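PDB 4OVK: periplasmic binding protein from Veillonella parvula, which probably captures a solute, perhaps an iron chelate or cobalamin as do relatives of its family, and delivers it to an ABC transporter. Local coordinates for residues A165-K170 and I202-G207; R267-P272 and G293-P298; K64-S69 and D77-N82; V37-T42 and P60-S65. All coordinates share one frame; numbering follows the deposited sequence. Where two conformers were deposited one is given.

The four contacts fall into two pairs, one associated with each of the parallel sheets that form the two lobes expected of a solute-binding protein. Interactions 1 and 2, with centres about 14 Å apart, meet directly through a probable hydrogen bond of 2.8 Å from Q297 NE2 to G206 O. Interactions 3 and 4 lie closer together, about 9 Å between centres, share K64 and S65 of helix 60-67, and are joined by K63 NZ to E79 O at 2.9 Å. Across the pairs, interactions 2 and 4 come within about 10 Å at their nearest atoms. A triethylene glycol, probably from the crystallisation liquor, lies about 6 Å from the F167 side chain.

Interaction 1 (A165-K170 and I202-G207); sequences AYFKQK and ITMTGG
F167 and M204, a selenomethionine, meet where the end of helix 150-170 passes the end of helix 197-204. M204 extends its CG away from its own backbone N (chi1 -178°), which brings CG to 3.9 Å from F167 CB; two further bends of the chain then lay SE beside the F167 backbone and carry CE to 3.8 Å from K168 CD. The side chains of K168 and M204 cross at about a right angle, methyl against the aliphatic part of the lysine. The F167 ring reaches on to T205, whose CG2 lies obliquely by CE1 at 4.0 Å, while T205 OG1 is hydrogen-bonded to M201 O. Past M204 the helix ends in a Schellman motif, with G206 at positive phi, G206 N hydrogen-bonded to T203 O and G207 N to I202 O. M289 of helix 285-296 and the ring of F301 also pack on F167. Between the two backbones a single water donates to F167 O at 2.7 Å and to M204 O at 2.8 Å. The side-chain contacts are thus apolar, probably held by dispersion and burial, and this water adds a polar link between the segments through one carbonyl on each.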
loop_
_atom_site.group_PDB
_atom_site.type_symbol
_atom_site.label_atom_id
_atom_site.label_comp_id
_atom_site.label_asym_id
_atom_site.label_seq_id
_atom_site.Cartn_x
_atom_site.Cartn_y
_atom_site.Cartn_z
ATOM N N ALA A 165 11.761 3.034 -13.552
ATOM C CA ALA A 165 12.856 3.019 -14.526
ATOM C C ALA A 165 14.091 2.340 -13.947
ATOM O O ALA A 165 14.759 1.592 -14.648
ATOM C CB ALA A 165 13.204 4.429 -14.980
ATOM N N TYR A 166 14.394 2.607 -12.676
ATOM C CA TYR A 166 15.537 1.953 -12.010
ATOM C C TYR A 166 15.392 0.428 -12.010
ATOM O O TYR A 166 16.308 -0.290 -12.393
ATOM C CB TYR A 166 15.703 2.492 -10.590
ATOM C CG TYR A 166 16.647 1.700 -9.709
ATOM C CD1 TYR A 166 18.017 1.934 -9.736
ATOM C CD2 TYR A 166 16.168 0.713 -8.856
ATOM C CE1 TYR A 166 18.883 1.212 -8.931
ATOM C CE2 TYR A 166 17.022 -0.015 -8.049
ATOM C CZ TYR A 166 18.389 0.237 -8.104
ATOM O OH TYR A 166 19.263 -0.470 -7.322
ATOM N N PHE A 167 14.233 -0.067 -11.602
ATOM C CA PHE A 167 14.005 -1.515 -11.594
ATOM C C PHE A 167 13.942 -2.119 -13.006
ATOM O O PHE A 167 14.399 -3.237 -13.209
ATOM C CB PHE A 167 12.778 -1.880 -10.745
ATOM C CG PHE A 167 13.048 -1.823 -9.264
ATOM C CD1 PHE A 167 13.693 -2.873 -8.629
ATOM C CD2 PHE A 167 12.705 -0.706 -8.518
ATOM C CE1 PHE A 167 13.977 -2.823 -7.276
ATOM C CE2 PHE A 167 12.989 -0.644 -7.163
ATOM C CZ PHE A 167 13.628 -1.702 -6.541
ATOM N N LYS A 168 13.419 -1.388 -13.991
ATOM C CA LYS A 168 13.435 -1.913 -15.364
ATOM C C LYS A 168 14.865 -2.039 -15.858
ATOM O O LYS A 168 15.196 -2.990 -16.569
ATOM C CB LYS A 168 12.638 -1.041 -16.344
ATOM C CG LYS A 168 11.149 -0.939 -16.045
ATOM C CD LYS A 168 10.392 -2.228 -16.321
ATOM C CE LYS A 168 9.941 -2.319 -17.765
ATOM N NZ LYS A 168 9.373 -3.657 -18.093
ATOM N N GLN A 169 15.717 -1.088 -15.479
ATOM C CA GLN A 169 17.074 -1.051 -16.011
ATOM C C GLN A 169 17.873 -2.165 -15.351
ATOM O O GLN A 169 18.607 -2.856 -16.009
ATOM C CB GLN A 169 17.729 0.312 -15.772
ATOM C CG GLN A 169 19.006 0.558 -16.571
ATOM C CD GLN A 169 20.244 -0.065 -15.940
ATOM O OE1 GLN A 169 20.355 -0.176 -14.712
ATOM N NE2 GLN A 169 21.184 -0.472 -16.783
ATOM N N LYS A 170 17.699 -2.352 -14.047
ATOM C CA LYS A 170 18.360 -3.466 -13.369
ATOM C C LYS A 170 17.938 -4.808 -13.970
ATOM O O LYS A 170 18.739 -5.739 -14.043
ATOM C CB LYS A 170 18.086 -3.436 -11.866
ATOM C CG LYS A 170 18.759 -2.284 -11.141
ATOM C CD LYS A 170 20.269 -2.438 -11.084
ATOM C CE LYS A 170 20.899 -1.272 -10.336
ATOM N NZ LYS A 170 22.362 -1.458 -10.178
ATOM N N ILE A 202 7.572 -9.663 -6.867
ATOM C CA ILE A 202 8.588 -10.721 -6.725
ATOM C C ILE A 202 9.402 -10.875 -8.023
ATOM O O ILE A 202 10.649 -10.944 -7.999
ATOM C CB ILE A 202 7.946 -12.061 -6.285
ATOM C CG1 ILE A 202 7.563 -11.988 -4.801
ATOM C CG2 ILE A 202 8.896 -13.236 -6.517
ATOM C CD1 ILE A 202 6.683 -13.124 -4.316
ATOM N N THR A 203 8.700 -10.892 -9.155
ATOM C CA THR A 203 9.355 -11.049 -10.454
ATOM C C THR A 203 10.260 -9.851 -10.744
ATOM O O THR A 203 11.396 -10.028 -11.163
ATOM C CB THR A 203 8.325 -11.208 -11.590
ATOM O OG1 THR A 203 7.610 -12.440 -11.419
ATOM C CG2 THR A 203 9.007 -11.211 -12.960
HETATM N N MSE A 204 9.765 -8.633 -10.499
HETATM C CA MSE A 204 10.529 -7.435 -10.828
HETATM C C MSE A 204 11.787 -7.342 -9.989
HETATM O O MSE A 204 12.769 -6.752 -10.421
HETATM C CB MSE A 204 9.668 -6.188 -10.662
HETATM C CG MSE A 204 10.392 -4.893 -11.039
HETATM SE SE MSE A 204 10.849 -4.807 -12.967
HETATM C CE MSE A 204 9.038 -4.604 -13.729
ATOM N N THR A 205 11.776 -7.922 -8.791
ATOM C CA THR A 205 12.944 -7.867 -7.905
ATOM C C THR A 205 13.813 -9.133 -7.958
ATOM O O THR A 205 14.688 -9.333 -7.111
ATOM C CB THR A 205 12.519 -7.530 -6.460
ATOM O OG1 THR A 205 11.589 -8.507 -5.979
ATOM C CG2 THR A 205 11.865 -6.133 -6.417
ATOM N N GLY A 206 13.593 -9.968 -8.974
ATOM C CA GLY A 206 14.500 -11.075 -9.277
ATOM C C GLY A 206 14.249 -12.376 -8.539
ATOM O O GLY A 206 15.166 -13.193 -8.370
ATOM N N GLY A 207 13.002 -12.591 -8.119
ATOM C CA GLY A 207 12.626 -13.846 -7.489
ATOM C C GLY A 207 11.772 -14.693 -8.404
ATOM O O GLY A 207 11.197 -14.194 -9.391
HETATM O O HOH W 1 14.855 -5.405 -11.649
#

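Interaction 2 (R267-P272 and G293-P298); sequences RVYKAP and GQLIQP
In the second parallel sheet of the fold, strand 268-270, at one edge of the sheet, lies against the end of helix 285-296, and Y269 faces L295 there. L295 CD2 sits almost squarely over the tyrosine ring, 3.9 Å from its centroid and 10° off the ring normal, a CH-pi contact. The other methyl, CD1, lies by the CG-CD2 side of the same ring, so the leucine fork reaches from the ring centre to that rim. Beyond the hydroxyl edge lies the R267 guanidinium. Its NE donates to Y269 OH at 2.9 Å, nearly in the guanidinium plane, while NH1 donates to L295 O at 2.8 Å with an N-H...O angle of 159°. Bends at chi2 and chi3 of R267 bring the guanidinium to both acceptors. A water accepts from NH2 and donates to L295 O and to I296 O, the latter at 2.7 Å. L295 O is thus gripped by an arginine and a water, and the positive charge would probably be favoured by the partial negative charge at this helix end. Strand 233-236 pairs with the backbone of R267 and Y269, W291 of helix 285-296 also touches Y269, and I296 turns to V181 of strand 180-184.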
loop_
_atom_site.group_PDB
_atom_site.type_symbol
_atom_site.label_atom_id
_atom_site.label_comp_id
_atom_site.label_asym_id
_atom_site.label_seq_id
_atom_site.Cartn_x
_atom_site.Cartn_y
_atom_site.Cartn_z
ATOM N N ARG A 267 15.003 -17.312 6.736
ATOM C CA ARG A 267 14.686 -16.319 5.719
ATOM C C ARG A 267 13.160 -16.153 5.616
ATOM O O ARG A 267 12.574 -16.174 4.516
ATOM C CB ARG A 267 15.319 -16.738 4.387
ATOM C CG ARG A 267 16.853 -16.801 4.443
ATOM C CD ARG A 267 17.476 -16.332 3.143
ATOM N NE ARG A 267 17.345 -14.883 2.997
ATOM C CZ ARG A 267 17.562 -14.201 1.872
ATOM N NH1 ARG A 267 17.399 -12.880 1.865
ATOM N NH2 ARG A 267 17.921 -14.825 0.757
ATOM N N VAL A 268 12.534 -15.996 6.785
ATOM C CA VAL A 268 11.106 -15.666 6.922
ATOM C C VAL A 268 11.011 -14.243 7.445
ATOM O O VAL A 268 11.507 -13.926 8.539
ATOM C CB VAL A 268 10.375 -16.593 7.911
ATOM C CG1 VAL A 268 8.877 -16.283 7.950
ATOM C CG2 VAL A 268 10.607 -18.057 7.574
ATOM N N TYR A 269 10.373 -13.384 6.663
ATOM C CA TYR A 269 10.382 -11.947 6.916
ATOM C C TYR A 269 8.980 -11.359 6.927
ATOM O O TYR A 269 8.211 -11.588 5.991
ATOM C CB TYR A 269 11.158 -11.245 5.822
ATOM C CG TYR A 269 12.580 -11.739 5.643
ATOM C CD1 TYR A 269 13.563 -11.421 6.562
ATOM C CD2 TYR A 269 12.931 -12.525 4.549
ATOM C CE1 TYR A 269 14.875 -11.866 6.386
ATOM C CE2 TYR A 269 14.224 -12.959 4.361
ATOM C CZ TYR A 269 15.196 -12.634 5.288
ATOM O OH TYR A 269 16.498 -13.076 5.098
ATOM N N LYS A 270 8.673 -10.573 7.957
ATOM C CA LYS A 270 7.441 -9.773 7.976
ATOM C C LYS A 270 7.552 -8.528 7.085
ATOM O O LYS A 270 8.478 -7.711 7.223
ATOM C CB LYS A 270 7.122 -9.357 9.405
ATOM C CG LYS A 270 5.812 -8.602 9.613
ATOM C CD LYS A 270 4.611 -9.510 9.472
ATOM C CE LYS A 270 3.411 -8.954 10.209
ATOM N NZ LYS A 270 2.195 -9.766 9.983
ATOM N N ALA A 271 6.597 -8.360 6.178
ATOM C CA ALA A 271 6.616 -7.200 5.294
ATOM C C ALA A 271 6.553 -5.904 6.099
ATOM O O ALA A 271 5.814 -5.815 7.084
ATOM C CB ALA A 271 5.456 -7.243 4.322
ATOM N N PRO A 272 7.304 -4.888 5.673
ATOM C CA PRO A 272 7.192 -3.588 6.329
ATOM C C PRO A 272 5.830 -2.924 6.143
ATOM O O PRO A 272 5.040 -3.301 5.255
ATOM C CB PRO A 272 8.266 -2.748 5.642
ATOM C CG PRO A 272 9.158 -3.716 4.985
ATOM C CD PRO A 272 8.294 -4.863 4.587
ATOM N N GLY A 293 14.019 -5.986 -3.091
ATOM C CA GLY A 293 15.234 -6.124 -3.915
ATOM C C GLY A 293 16.449 -6.534 -3.103
ATOM O O GLY A 293 17.228 -7.425 -3.495
ATOM N N GLN A 294 16.623 -5.892 -1.961
ATOM C CA GLN A 294 17.767 -6.217 -1.125
ATOM C C GLN A 294 17.644 -7.556 -0.385
ATOM O O GLN A 294 18.654 -8.116 0.001
ATOM C CB GLN A 294 18.122 -5.070 -0.191
ATOM C CG GLN A 294 18.780 -3.958 -0.976
ATOM C CD GLN A 294 19.343 -2.842 -0.135
ATOM O OE1 GLN A 294 18.885 -2.583 0.983
ATOM N NE2 GLN A 294 20.340 -2.147 -0.691
ATOM N N LEU A 295 16.426 -8.061 -0.199
ATOM C CA LEU A 295 16.241 -9.414 0.316
ATOM C C LEU A 295 16.552 -10.445 -0.754
ATOM O O LEU A 295 17.204 -11.431 -0.489
ATOM C CB LEU A 295 14.807 -9.653 0.799
ATOM C CG LEU A 295 14.342 -8.948 2.066
ATOM C CD1 LEU A 295 12.894 -9.342 2.348
ATOM C CD2 LEU A 295 15.257 -9.280 3.225
ATOM N N ILE A 296 16.077 -10.207 -1.973
ATOM C CA ILE A 296 16.060 -11.254 -2.996
ATOM C C ILE A 296 17.350 -11.270 -3.840
ATOM O O ILE A 296 17.940 -12.342 -4.048
ATOM C CB ILE A 296 14.794 -11.125 -3.867
ATOM C CG1 ILE A 296 13.547 -11.265 -2.974
ATOM C CG2 ILE A 296 14.815 -12.162 -4.985
ATOM C CD1 ILE A 296 12.225 -10.936 -3.639
ATOM N N GLN A 297 17.785 -10.098 -4.308
ATOM C CA GLN A 297 19.002 -9.970 -5.118
ATOM C C GLN A 297 19.891 -8.844 -4.601
ATOM O O GLN A 297 20.070 -7.835 -5.280
ATOM C CB GLN A 297 18.656 -9.687 -6.584
ATOM C CG GLN A 297 17.854 -10.778 -7.264
ATOM C CD GLN A 297 18.648 -12.040 -7.558
ATOM O OE1 GLN A 297 19.872 -12.116 -7.358
ATOM N NE2 GLN A 297 17.952 -13.037 -8.069
ATOM N N PRO A 298 20.457 -9.007 -3.399
ATOM C CA PRO A 298 21.260 -7.934 -2.821
ATOM C C PRO A 298 22.484 -7.522 -3.649
ATOM O O PRO A 298 22.898 -6.366 -3.573
ATOM C CB PRO A 298 21.697 -8.512 -1.462
ATOM C CG PRO A 298 21.600 -9.983 -1.622
ATOM C CD PRO A 298 20.427 -10.198 -2.531
HETATM O O HOH W 2 18.616 -13.909 -1.918
#

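Interaction 3 (K64-S69 and D77-N82); sequences KSYEAS and DLENVN
Apolar contact is made by Y66 and L78, where helix 60-67 meets the end of a 3-10 segment at 77-79. L78 CB lies 3.6 Å from Y66 CE1, and L78 CD1 reaches Y66 CD1 at 3.9 Å; the two side chains cross obliquely. The tyrosine ring is directed across the gap by chi1 of 160°, which swings CG to the far side from its backbone N, and F71 meets it edge-to-face. Polar contact begins at the ring's far end, where Y66 OH is hydrogen-bonded to A75 O and E79 N is 3.2 Å from the same OH. An alanine in place of Y66 is likely to leave A75 O without this partner and to open a gap beside L78. Third, E67 and E79 cross at about a right angle with carboxylate planes 59° apart, and both put an oxygen in the plane of the Y66 ring at its edge. E67 OE2 and E79 OE1 approach to 2.5 Å. K72 NZ forms salt bridges to E67 OE1 and E79 OE1, which probably eases this approach. A separation this short suggests that one carboxyl holds a proton and donates it to the other, so the pair probably carries less than two negative charges.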
loop_
_atom_site.group_PDB
_atom_site.type_symbol
_atom_site.label_atom_id
_atom_site.label_comp_id
_atom_site.label_asym_id
_atom_site.label_seq_id
_atom_site.Cartn_x
_atom_site.Cartn_y
_atom_site.Cartn_z
ATOM N N LYS A 64 -8.972 2.146 11.175
ATOM C CA LYS A 64 -8.345 0.990 11.813
ATOM C C LYS A 64 -6.846 0.942 11.477
ATOM O O LYS A 64 -6.000 0.865 12.371
ATOM C CB LYS A 64 -9.020 -0.298 11.366
ATOM C CG LYS A 64 -8.536 -1.532 12.112
ATOM C CD LYS A 64 -8.930 -2.813 11.395
ATOM C CE LYS A 64 -10.363 -2.763 10.911
ATOM N NZ LYS A 64 -10.704 -3.886 9.991
ATOM N N SER A 65 -6.527 0.980 10.185
ATOM C CA SER A 65 -5.124 0.955 9.723
ATOM C C SER A 65 -4.306 2.122 10.284
ATOM O O SER A 65 -3.168 1.935 10.717
ATOM C CB SER A 65 -5.051 0.931 8.196
ATOM O OG SER A 65 -3.701 0.995 7.751
ATOM N N TYR A 66 -4.888 3.322 10.260
ATOM C CA TYR A 66 -4.268 4.509 10.847
ATOM C C TYR A 66 -3.811 4.283 12.302
ATOM O O TYR A 66 -2.687 4.659 12.661
ATOM C CB TYR A 66 -5.247 5.685 10.732
ATOM C CG TYR A 66 -5.025 6.845 11.652
ATOM C CD1 TYR A 66 -4.181 7.893 11.292
ATOM C CD2 TYR A 66 -5.682 6.917 12.876
ATOM C CE1 TYR A 66 -3.998 8.984 12.133
ATOM C CE2 TYR A 66 -5.513 7.998 13.716
ATOM C CZ TYR A 66 -4.671 9.029 13.351
ATOM O OH TYR A 66 -4.538 10.098 14.208
ATOM N N GLU A 67 -4.670 3.662 13.117
ATOM C CA GLU A 67 -4.392 3.472 14.524
ATOM C C GLU A 67 -3.187 2.551 14.705
ATOM O O GLU A 67 -2.478 2.659 15.699
ATOM C CB GLU A 67 -5.597 2.882 15.277
ATOM C CG GLU A 67 -6.855 3.747 15.328
ATOM C CD GLU A 67 -6.706 5.054 16.086
ATOM O OE1 GLU A 67 -5.717 5.254 16.819
ATOM O OE2 GLU A 67 -7.614 5.896 15.955
ATOM N N ALA A 68 -2.968 1.656 13.744
ATOM C CA ALA A 68 -1.922 0.621 13.843
ATOM C C ALA A 68 -0.587 1.009 13.209
ATOM O O ALA A 68 0.364 0.223 13.240
ATOM C CB ALA A 68 -2.415 -0.658 13.189
ATOM N N SER A 69 -0.502 2.193 12.625
ATOM C CA SER A 69 0.686 2.559 11.873
ATOM C C SER A 69 1.264 3.890 12.307
ATOM O O SER A 69 0.675 4.616 13.116
ATOM C CB SER A 69 0.356 2.601 10.378
ATOM O OG SER A 69 -0.408 3.749 10.071
ATOM N N ASP A 77 -4.341 14.581 14.322
ATOM C CA ASP A 77 -5.694 15.157 14.218
ATOM C C ASP A 77 -6.736 14.214 13.584
ATOM O O ASP A 77 -7.932 14.366 13.838
ATOM C CB ASP A 77 -5.672 16.478 13.443
ATOM C CG ASP A 77 -4.843 17.555 14.117
ATOM O OD1 ASP A 77 -4.396 17.376 15.275
ATOM O OD2 ASP A 77 -4.625 18.590 13.460
ATOM N N LEU A 78 -6.302 13.244 12.777
ATOM C CA LEU A 78 -7.241 12.291 12.147
ATOM C C LEU A 78 -7.981 11.432 13.156
ATOM O O LEU A 78 -9.021 10.863 12.829
ATOM C CB LEU A 78 -6.544 11.356 11.150
ATOM C CG LEU A 78 -6.267 11.803 9.736
ATOM C CD1 LEU A 78 -5.611 10.688 8.933
ATOM C CD2 LEU A 78 -7.535 12.259 9.044
ATOM N N GLU A 79 -7.457 11.323 14.375
ATOM C CA GLU A 79 -8.172 10.631 15.442
ATOM C C GLU A 79 -9.631 11.081 15.551
ATOM O O GLU A 79 -10.509 10.283 15.865
ATOM C CB GLU A 79 -7.481 10.854 16.791
ATOM C CG GLU A 79 -8.118 10.088 17.938
ATOM C CD GLU A 79 -8.104 8.592 17.701
ATOM O OE1 GLU A 79 -7.126 8.099 17.116
ATOM O OE2 GLU A 79 -9.067 7.906 18.091
ATOM N N ASN A 80 -9.884 12.362 15.307
ATOM C CA ASN A 80 -11.220 12.918 15.513
ATOM C C ASN A 80 -12.030 13.072 14.242
ATOM O O ASN A 80 -13.086 13.696 14.263
ATOM C CB ASN A 80 -11.105 14.274 16.187
ATOM C CG ASN A 80 -10.297 14.202 17.445
ATOM O OD1 ASN A 80 -10.582 13.396 18.324
ATOM N ND2 ASN A 80 -9.256 15.015 17.524
ATOM N N VAL A 81 -11.557 12.507 13.143
ATOM C CA VAL A 81 -12.274 12.604 11.863
ATOM C C VAL A 81 -13.446 11.620 11.838
ATOM O O VAL A 81 -13.389 10.539 12.430
ATOM C CB VAL A 81 -11.318 12.281 10.685
ATOM C CG1 VAL A 81 -10.989 10.791 10.646
ATOM C CG2 VAL A 81 -11.895 12.680 9.359
ATOM N N ASN A 82 -14.484 11.980 11.109
ATOM C CA ASN A 82 -15.600 11.078 10.854
ATOM C C ASN A 82 -15.166 9.840 10.088
ATOM O O ASN A 82 -14.490 9.955 9.071
ATOM C CB ASN A 82 -16.632 11.809 10.011
ATOM C CG ASN A 82 -17.850 10.957 9.712
ATOM O OD1 ASN A 82 -17.797 9.992 8.949
ATOM N ND2 ASN A 82 -18.954 11.324 10.300
#

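Interaction 4 (V37-T42 and P60-S65); sequences VPIPWT and PSAKKS
S61 and A62, the two residues that meet I39, lie on the first turn of helix 60-67, whose shortest backbone bond here runs from K64 N to P60 O at 2.9 Å; S65 N bonds to S61 O in the next step. I39 packs on this turn with both its branches. Its CG1, turned away from the carbonyl carbon (chi1 -64°), leads CD1 to 3.7 Å from S61 CB, while CG2 lies over the A62 backbone, 3.8 Å from A62 N. The small alanine lets the chains come close: CA to CA, I39 and A62 are 5.0 Å apart, and A62 CB rests 3.5 Å from I39 O. The helices that begin here, 41-49 and 60-67, follow the neighbouring parallel strands 34-36 and 55-57 of the first sheet, joined by a beta-alpha-beta crossover. T42, on the first of these helices, closes on A62 from another side, its OG1 4.0 Å from A62 CB. With an alanine in place of I39, S61 CB and the A62 backbone would probably lose their packing partner, leaving the start of helix 60-67 less firmly seated. I39 and S65 also touch Y276, in the loop after strand 268-270 of the other sheet.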
loop_
_atom_site.group_PDB
_atom_site.type_symbol
_atom_site.label_atom_id
_atom_site.label_comp_id
_atom_site.label_asym_id
_atom_site.label_seq_id
_atom_site.Cartn_x
_atom_site.Cartn_y
_atom_site.Cartn_z
ATOM N N VAL A 37 -13.758 7.578 0.313
ATOM C CA VAL A 37 -14.334 6.243 0.407
ATOM C C VAL A 37 -13.282 5.118 0.309
ATOM O O VAL A 37 -13.275 4.216 1.154
ATOM C CB VAL A 37 -15.463 6.061 -0.636
ATOM C CG1 VAL A 37 -15.861 4.590 -0.794
ATOM C CG2 VAL A 37 -16.650 6.925 -0.241
ATOM N N PRO A 38 -12.393 5.154 -0.705
ATOM C CA PRO A 38 -11.425 4.043 -0.853
ATOM C C PRO A 38 -10.454 3.969 0.321
ATOM O O PRO A 38 -9.980 4.995 0.790
ATOM C CB PRO A 38 -10.685 4.395 -2.146
ATOM C CG PRO A 38 -11.642 5.251 -2.907
ATOM C CD PRO A 38 -12.356 6.052 -1.869
ATOM N N ILE A 39 -10.157 2.763 0.782
ATOM C CA ILE A 39 -9.419 2.599 2.039
ATOM C C ILE A 39 -7.986 3.156 1.976
ATOM O O ILE A 39 -7.596 3.929 2.848
ATOM C CB ILE A 39 -9.443 1.140 2.532
ATOM C CG1 ILE A 39 -10.885 0.716 2.870
ATOM C CG2 ILE A 39 -8.546 0.983 3.757
ATOM C CD1 ILE A 39 -11.066 -0.778 3.019
ATOM N N PRO A 40 -7.198 2.779 0.955
ATOM C CA PRO A 40 -5.808 3.281 0.927
ATOM C C PRO A 40 -5.654 4.771 0.593
ATOM O O PRO A 40 -4.574 5.360 0.784
ATOM C CB PRO A 40 -5.141 2.441 -0.177
ATOM C CG PRO A 40 -6.234 1.803 -0.938
ATOM C CD PRO A 40 -7.478 1.799 -0.113
ATOM N N TRP A 41 -6.712 5.369 0.064
ATOM C CA TRP A 41 -6.627 6.732 -0.447
ATOM C C TRP A 41 -6.621 7.811 0.628
ATOM O O TRP A 41 -6.326 8.964 0.320
ATOM C CB TRP A 41 -7.676 6.961 -1.567
ATOM C CG TRP A 41 -7.190 6.250 -2.798
ATOM C CD1 TRP A 41 -7.297 4.909 -3.074
ATOM C CD2 TRP A 41 -6.401 6.812 -3.853
ATOM N NE1 TRP A 41 -6.661 4.622 -4.259
ATOM C CE2 TRP A 41 -6.103 5.772 -4.756
ATOM C CE3 TRP A 41 -5.946 8.105 -4.142
ATOM C CZ2 TRP A 41 -5.358 5.978 -5.919
ATOM C CZ3 TRP A 41 -5.194 8.307 -5.301
ATOM C CH2 TRP A 41 -4.903 7.243 -6.166
ATOM N N THR A 42 -6.912 7.458 1.885
ATOM C CA THR A 42 -6.764 8.425 2.977
ATOM C C THR A 42 -5.285 8.754 3.136
ATOM O O THR A 42 -4.888 9.912 3.145
ATOM C CB THR A 42 -7.405 7.932 4.285
ATOM O OG1 THR A 42 -8.823 8.021 4.163
ATOM C CG2 THR A 42 -6.972 8.780 5.478
ATOM N N PRO A 60 -13.928 3.436 7.691
ATOM C CA PRO A 60 -13.600 2.941 9.025
ATOM C C PRO A 60 -12.381 2.008 9.056
ATOM O O PRO A 60 -11.644 1.988 10.045
ATOM C CB PRO A 60 -14.873 2.192 9.444
ATOM C CG PRO A 60 -15.608 1.898 8.173
ATOM C CD PRO A 60 -15.322 3.100 7.320
ATOM N N SER A 61 -12.176 1.249 7.987
ATOM C CA SER A 61 -10.963 0.414 7.840
ATOM C C SER A 61 -9.683 1.223 7.623
ATOM O O SER A 61 -8.604 0.796 8.032
ATOM C CB SER A 61 -11.159 -0.617 6.729
ATOM O OG SER A 61 -12.268 -1.451 7.050
ATOM N N ALA A 62 -9.800 2.399 7.001
ATOM C CA ALA A 62 -8.701 3.347 6.950
ATOM C C ALA A 62 -8.355 3.854 8.361
ATOM O O ALA A 62 -7.170 4.016 8.690
ATOM C CB ALA A 62 -9.004 4.506 5.996
ATOM N N LYS A 63 -9.376 4.084 9.192
ATOM C CA LYS A 63 -9.160 4.493 10.579
ATOM C C LYS A 63 -8.461 3.362 11.327
ATOM O O LYS A 63 -7.462 3.583 12.002
ATOM C CB LYS A 63 -10.487 4.839 11.266
ATOM C CG LYS A 63 -10.333 5.523 12.616
ATOM C CD LYS A 63 -9.877 6.969 12.453
ATOM C CE LYS A 63 -9.621 7.647 13.791
ATOM N NZ LYS A 63 -10.799 7.627 14.687
ATOM N N LYS A 64 -8.972 2.146 11.175
ATOM C CA LYS A 64 -8.345 0.990 11.813
ATOM C C LYS A 64 -6.846 0.942 11.477
ATOM O O LYS A 64 -6.000 0.865 12.371
ATOM C CB LYS A 64 -9.020 -0.298 11.366
ATOM C CG LYS A 64 -8.536 -1.532 12.112
ATOM C CD LYS A 64 -8.930 -2.813 11.395
ATOM C CE LYS A 64 -10.363 -2.763 10.911
ATOM N NZ LYS A 64 -10.704 -3.886 9.991
ATOM N N SER A 65 -6.527 0.980 10.185
ATOM C CA SER A 65 -5.124 0.955 9.723
ATOM C C SER A 65 -4.306 2.122 10.284
ATOM O O SER A 65 -3.168 1.935 10.717
ATOM C CB SER A 65 -5.051 0.931 8.196
ATOM O OG SER A 65 -3.701 0.995 7.751
#